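PDB 6T3E: DELTA1-pyrroline-2-carboxylate reductase from Thermococcus litoralis DSM 5473, which catalyses the reduction of delta1-pyrroline-2-carboxylate to L-proline with a nicotinamide cofactor, and binds NADH and L-proline. Local coordinates for residues V248-R253 with D279-M284; L265-K270 with H295-E300. One frame throughout, in Å; residues are numbered along the deposited sequence.

Contact 1: residues V248-R253 with D279-M284; sequences VGRDAR and DIIIPM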
loop_
_atom_site.group_PDB
_atom_site.type_symbol
_atom_site.label_atom_id
_atom_site.label_comp_id
_atom_site.label_asym_id
_atom_site.label_seq_id
_atom_site.Cartn_x
_atom_site.Cartn_y
_atom_site.Cartn_z
ATOM N N VAL B 248 13.364 -8.048 -11.728
ATOM C CA VAL B 248 14.199 -7.908 -10.533
ATOM C C VAL B 248 14.670 -6.458 -10.433
ATOM O O VAL B 248 15.813 -6.187 -10.055
ATOM C CB VAL B 248 15.401 -8.880 -10.519
ATOM C CG1 VAL B 248 15.918 -9.089 -9.088
ATOM C CG2 VAL B 248 15.058 -10.226 -11.154
ATOM N N GLY B 249 13.795 -5.517 -10.758
ATOM C CA GLY B 249 14.122 -4.107 -10.688
ATOM C C GLY B 249 14.245 -3.482 -12.066
ATOM O O GLY B 249 14.093 -4.131 -13.104
ATOM N N ARG B 250 14.506 -2.178 -12.054
ATOM C CA ARG B 250 14.687 -1.458 -13.303
ATOM C C ARG B 250 16.077 -1.637 -13.909
ATOM O O ARG B 250 16.290 -1.220 -15.052
ATOM C CB ARG B 250 14.439 0.028 -13.080
ATOM C CG ARG B 250 13.271 0.350 -12.199
ATOM C CD ARG B 250 13.329 1.819 -11.786
ATOM N NE ARG B 250 14.110 2.630 -12.725
ATOM C CZ ARG B 250 13.611 3.351 -13.731
ATOM N NH1 ARG B 250 12.297 3.382 -13.958
ATOM N NH2 ARG B 250 14.437 4.047 -14.517
ATOM N N ASP B 251 17.027 -2.235 -13.192
ATOM C CA ASP B 251 18.348 -2.480 -13.760
ATOM C C ASP B 251 18.487 -3.858 -14.373
ATOM O O ASP B 251 19.533 -4.147 -14.965
ATOM C CB ASP B 251 19.444 -2.336 -12.707
ATOM C CG ASP B 251 19.418 -1.003 -12.024
ATOM O OD1 ASP B 251 19.802 -0.955 -10.835
ATOM O OD2 ASP B 251 19.010 -0.009 -12.671
ATOM N N ALA B 252 17.493 -4.722 -14.211
ATOM C CA ALA B 252 17.607 -6.117 -14.596
ATOM C C ALA B 252 16.722 -6.432 -15.793
ATOM O O ALA B 252 15.679 -5.803 -16.002
ATOM C CB ALA B 252 17.238 -7.033 -13.425
ATOM N N ARG B 253 17.142 -7.436 -16.561
ATOM C CA ARG B 253 16.381 -7.898 -17.710
ATOM C C ARG B 253 16.799 -9.319 -18.036
ATOM O O ARG B 253 17.907 -9.739 -17.699
ATOM C CB ARG B 253 16.579 -6.995 -18.926
ATOM C CG ARG B 253 18.000 -6.870 -19.366
ATOM C CD ARG B 253 18.065 -6.184 -20.694
ATOM N NE ARG B 253 19.441 -5.963 -21.102
ATOM C CZ ARG B 253 19.788 -5.440 -22.270
ATOM N NH1 ARG B 253 18.847 -5.088 -23.141
ATOM N NH2 ARG B 253 21.068 -5.273 -22.567
ATOM N N ASP B 279 13.759 -4.786 -18.900
ATOM C CA ASP B 279 13.645 -5.399 -20.222
ATOM C C ASP B 279 13.285 -4.373 -21.291
ATOM O O ASP B 279 13.599 -4.564 -22.471
ATOM C CB ASP B 279 12.607 -6.524 -20.192
ATOM C CG ASP B 279 13.187 -7.856 -19.709
ATOM O OD1 ASP B 279 14.114 -8.365 -20.384
ATOM O OD2 ASP B 279 12.715 -8.391 -18.666
ATOM N N ILE B 280 12.626 -3.288 -20.903
ATOM C CA ILE B 280 12.233 -2.238 -21.825
ATOM C C ILE B 280 13.047 -0.963 -21.605
ATOM O O ILE B 280 13.473 -0.329 -22.572
ATOM C CB ILE B 280 10.716 -1.963 -21.702
ATOM C CG1 ILE B 280 9.922 -3.274 -21.832
ATOM C CG2 ILE B 280 10.251 -0.947 -22.729
ATOM C CD1 ILE B 280 10.165 -4.030 -23.125
ATOM N N ILE B 281 13.317 -0.601 -20.345
ATOM C CA ILE B 281 13.996 0.657 -20.045
ATOM C C ILE B 281 15.412 0.658 -20.611
ATOM O O ILE B 281 15.875 1.662 -21.172
ATOM C CB ILE B 281 13.999 0.915 -18.530
ATOM C CG1 ILE B 281 12.583 1.143 -18.015
ATOM C CG2 ILE B 281 14.861 2.115 -18.193
ATOM C CD1 ILE B 281 12.453 0.899 -16.517
ATOM N N ILE B 282 16.124 -0.456 -20.471
ATOM C CA ILE B 282 17.511 -0.530 -20.920
ATOM C C ILE B 282 17.593 -0.391 -22.441
ATOM O O ILE B 282 18.388 0.429 -22.923
ATOM C CB ILE B 282 18.193 -1.824 -20.430
ATOM C CG1 ILE B 282 18.473 -1.756 -18.923
ATOM C CG2 ILE B 282 19.481 -2.078 -21.197
ATOM C CD1 ILE B 282 18.855 -3.077 -18.307
ATOM N N PRO B 283 16.815 -1.136 -23.242
ATOM C CA PRO B 283 16.910 -0.936 -24.699
ATOM C C PRO B 283 16.549 0.467 -25.143
ATOM O O PRO B 283 17.090 0.952 -26.146
ATOM C CB PRO B 283 15.930 -1.975 -25.263
ATOM C CG PRO B 283 15.817 -3.004 -24.208
ATOM C CD PRO B 283 15.893 -2.242 -22.922
ATOM N N MET B 284 15.655 1.143 -24.426
ATOM C CA MET B 284 15.341 2.518 -24.787
ATOM C C MET B 284 16.448 3.479 -24.390
ATOM O O MET B 284 16.676 4.473 -25.086
ATOM C CB MET B 284 14.019 2.933 -24.160
ATOM C CG MET B 284 12.830 2.417 -24.935
ATOM S SD MET B 284 11.377 2.325 -23.890
ATOM C CE MET B 284 11.510 3.824 -22.935
#
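Asp-279 OD1, beside Arg-253 CB, accepts hydrogen bonds from two amides that follow Arg-253 in the chain, Glu-254 N and Leu-255 N. The other oxygen, OD2, forms a salt bridge to Lys-319. Both oxygens of this buried carboxylate are thus satisfied, and the loop is fixed to the first turn of the helix. The charged end of Arg-253 does not join in: its NE stays 5.9 Å from Asp-279 OD1. Arg-253 CG sits between the backbone N and the carbonyl carbon (chi1 58°), and the chain then runs extended to NE. This lays the guanidinium over Ile-282, whose CG2 is 3.5 Å from Arg-253 CZ and over the centre of one face. Ile-282 CD1 meets the aliphatic part of the arginine, 4.0 Å from Arg-253 CD, and also touches Asp-251 O. Arg-253 NH1 passes Pro-283 CG and hydrogen-bonds Ser-257 OG. With an alanine in place of this arginine, Ile-282 would probably lose the flat group over its CG2, and the Ser-257 hydroxyl its arginine partner. Arg-250 repeats the theme more loosely. Its bent chain sets Arg-250 NH1 3.6 Å from Ile-281 CD1, which is over the guanidinium face but toward the rim; the same NH1 bonds Asn-275 O. The loop follows strand 241-244 and leads to helix 257-262. Helix 278-286 turns Ile-281 and Ile-282 toward it, while Ile-280 packs on helices 257-262 and 270-276.

Contact 2: residues L265-K270 with H295-E300; sequences LVVDSK and HAELAE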
loop_
_atom_site.group_PDB
_atom_site.type_symbol
_atom_site.label_atom_id
_atom_site.label_comp_id
_atom_site.label_asym_id
_atom_site.label_seq_id
_atom_site.Cartn_x
_atom_site.Cartn_y
_atom_site.Cartn_z
ATOM N N LEU B 265 5.556 -5.317 -29.688
ATOM C CA LEU B 265 5.605 -5.240 -28.232
ATOM C C LEU B 265 4.241 -4.878 -27.646
ATOM O O LEU B 265 3.682 -3.820 -27.956
ATOM C CB LEU B 265 6.669 -4.227 -27.811
ATOM C CG LEU B 265 6.875 -3.981 -26.318
ATOM C CD1 LEU B 265 7.114 -5.293 -25.594
ATOM C CD2 LEU B 265 8.042 -3.027 -26.094
ATOM N N VAL B 266 3.725 -5.739 -26.772
ATOM C CA VAL B 266 2.524 -5.461 -25.990
ATOM C C VAL B 266 2.902 -5.522 -24.517
ATOM O O VAL B 266 3.601 -6.447 -24.088
ATOM C CB VAL B 266 1.376 -6.443 -26.310
ATOM C CG1 VAL B 266 0.212 -6.228 -25.356
ATOM C CG2 VAL B 266 0.914 -6.275 -27.753
ATOM N N VAL B 267 2.438 -4.540 -23.746
ATOM C CA VAL B 267 2.769 -4.422 -22.334
ATOM C C VAL B 267 1.492 -4.551 -21.519
ATOM O O VAL B 267 0.397 -4.249 -22.002
ATOM C CB VAL B 267 3.474 -3.084 -22.027
ATOM C CG1 VAL B 267 4.750 -2.956 -22.859
ATOM C CG2 VAL B 267 2.539 -1.925 -22.283
ATOM N N ASP B 268 1.631 -5.022 -20.275
ATOM C CA ASP B 268 0.467 -5.079 -19.394
ATOM C C ASP B 268 -0.036 -3.677 -19.081
ATOM O O ASP B 268 -1.236 -3.406 -19.153
ATOM C CB ASP B 268 0.797 -5.859 -18.110
ATOM C CG ASP B 268 2.006 -5.322 -17.379
ATOM O OD1 ASP B 268 1.850 -4.792 -16.259
ATOM O OD2 ASP B 268 3.123 -5.427 -17.928
ATOM N N SER B 269 0.874 -2.756 -18.810
ATOM C CA SER B 269 0.507 -1.362 -18.652
ATOM C C SER B 269 1.734 -0.529 -18.992
ATOM O O SER B 269 2.863 -0.914 -18.654
ATOM C CB SER B 269 -0.014 -1.069 -17.236
ATOM O OG SER B 269 0.977 -0.511 -16.390
ATOM N N LYS B 270 1.505 0.564 -19.733
ATOM C CA LYS B 270 2.603 1.445 -20.113
ATOM C C LYS B 270 3.214 2.097 -18.882
ATOM O O LYS B 270 4.443 2.149 -18.735
ATOM C CB LYS B 270 2.111 2.510 -21.090
ATOM C CG LYS B 270 2.613 2.328 -22.498
ATOM C CD LYS B 270 2.152 3.462 -23.434
ATOM C CE LYS B 270 0.732 3.237 -23.982
ATOM N NZ LYS B 270 0.315 4.244 -25.017
ATOM N N HIS B 295 3.425 -1.353 -29.161
ATOM C CA HIS B 295 2.284 -1.370 -30.071
ATOM C C HIS B 295 0.997 -1.017 -29.342
ATOM O O HIS B 295 0.227 -0.167 -29.796
ATOM C CB HIS B 295 2.157 -2.742 -30.733
ATOM C CG HIS B 295 0.834 -2.968 -31.402
ATOM N ND1 HIS B 295 0.478 -2.344 -32.579
ATOM C CD2 HIS B 295 -0.213 -3.756 -31.063
ATOM C CE1 HIS B 295 -0.729 -2.738 -32.937
ATOM N NE2 HIS B 295 -1.171 -3.596 -32.036
ATOM N N ALA B 296 0.759 -1.646 -28.195
ATOM C CA ALA B 296 -0.486 -1.446 -27.478
ATOM C C ALA B 296 -0.354 -1.961 -26.052
ATOM O O ALA B 296 0.458 -2.842 -25.754
ATOM C CB ALA B 296 -1.648 -2.153 -28.186
ATOM N N GLU B 297 -1.188 -1.405 -25.181
ATOM C CA GLU B 297 -1.415 -1.975 -23.866
ATOM C C GLU B 297 -2.422 -3.108 -23.972
ATOM O O GLU B 297 -3.290 -3.116 -24.848
ATOM C CB GLU B 297 -1.945 -0.919 -22.896
ATOM C CG GLU B 297 -1.008 0.242 -22.639
ATOM C CD GLU B 297 -1.509 1.148 -21.533
ATOM O OE1 GLU B 297 -1.068 0.985 -20.375
ATOM O OE2 GLU B 297 -2.349 2.024 -21.820
ATOM N N LEU B 298 -2.318 -4.061 -23.048
ATOM C CA LEU B 298 -3.226 -5.198 -23.080
ATOM C C LEU B 298 -4.679 -4.753 -22.986
ATOM O O LEU B 298 -5.553 -5.367 -23.606
ATOM C CB LEU B 298 -2.891 -6.169 -21.946
ATOM C CG LEU B 298 -3.706 -7.463 -21.900
ATOM C CD1 LEU B 298 -3.408 -8.326 -23.108
ATOM C CD2 LEU B 298 -3.448 -8.229 -20.615
ATOM N N ALA B 299 -4.951 -3.668 -22.254
ATOM C CA ALA B 299 -6.328 -3.196 -22.131
ATOM C C ALA B 299 -6.884 -2.769 -23.481
ATOM O O ALA B 299 -8.076 -2.956 -23.752
ATOM C CB ALA B 299 -6.412 -2.050 -21.123
ATOM N N GLU B 300 -6.041 -2.192 -24.343
ATOM C CA GLU B 300 -6.506 -1.814 -25.676
ATOM C C GLU B 300 -6.751 -3.038 -26.554
ATOM O O GLU B 300 -7.664 -3.038 -27.390
ATOM C CB GLU B 300 -5.497 -0.883 -26.339
ATOM C CG GLU B 300 -4.864 0.093 -25.381
ATOM C CD GLU B 300 -3.838 0.954 -26.055
ATOM O OE1 GLU B 300 -2.887 0.396 -26.620
ATOM O OE2 GLU B 300 -3.986 2.188 -26.028
#
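Glu-297 reaches over to the start of helix 270-276 and touches Lys-270 along most of its length. Its CB is near Val-267 O. Glu-297 CG is 3.7 Å from Lys-270 CE, and CD lies beside Lys-270 CB. At the tip, Glu-297 OE1 accepts Lys-270 N at 2.7 Å in a nearly straight bond (172°), on the anti side and 34° out of the carboxylate plane. OE2 faces Lys-270 CE, and Lys-270 NZ stays 4.7 Å from Glu-297 OE2. The two side chains cross at about a right angle, methylenes of the lysine against the glutamate. The carboxylate binds a first-turn amide of that helix, and Ser-269 OG caps Gly-272 N. Glu-297, the N-cap residue of helix 298-303, also donates its N to Glu-300 OE1 (2.9 Å), which is met from above the carboxylate plane. The two strands pair in parallel. His-295 N bonds Leu-265 O, Val-267 N bonds Ala-296 O at 3.3 Å, and Leu-298 N bonds Val-267 O. Val-266 CG1 rests on Ala-296 O. Strand 294-297 is an outermost strand of the parallel sheet within the chain. The pair, linked through helices 270-276 and 278-286, is a beta-alpha-beta crossover of the Rossmann-type cofactor domain.

Overall arrangement
Both contacts belong to the Rossmann-type domain, and their centres lie about 17 Å apart. Contact 2 is buried and joins two neighbouring strands of the parallel sheet. Contact 1 is only partly buried and joins a loop to helix 278-286, with Arg-250 and Asp-251 exposed. Their segments alternate along the chain, because loop 248-253 comes before the first strand of contact 2 and helix 278-286 lies between its two strands. They also touch: Ile-280 CD1 is 3.8 Å from Leu-265 CD2. The chemistry follows the place. Contact 2 rests on backbone hydrogen bonds and helix-end capping. Contact 1 has no hydrogen bond across it and relies on isoleucines against arginines, whose polar ends find partners outside its segments.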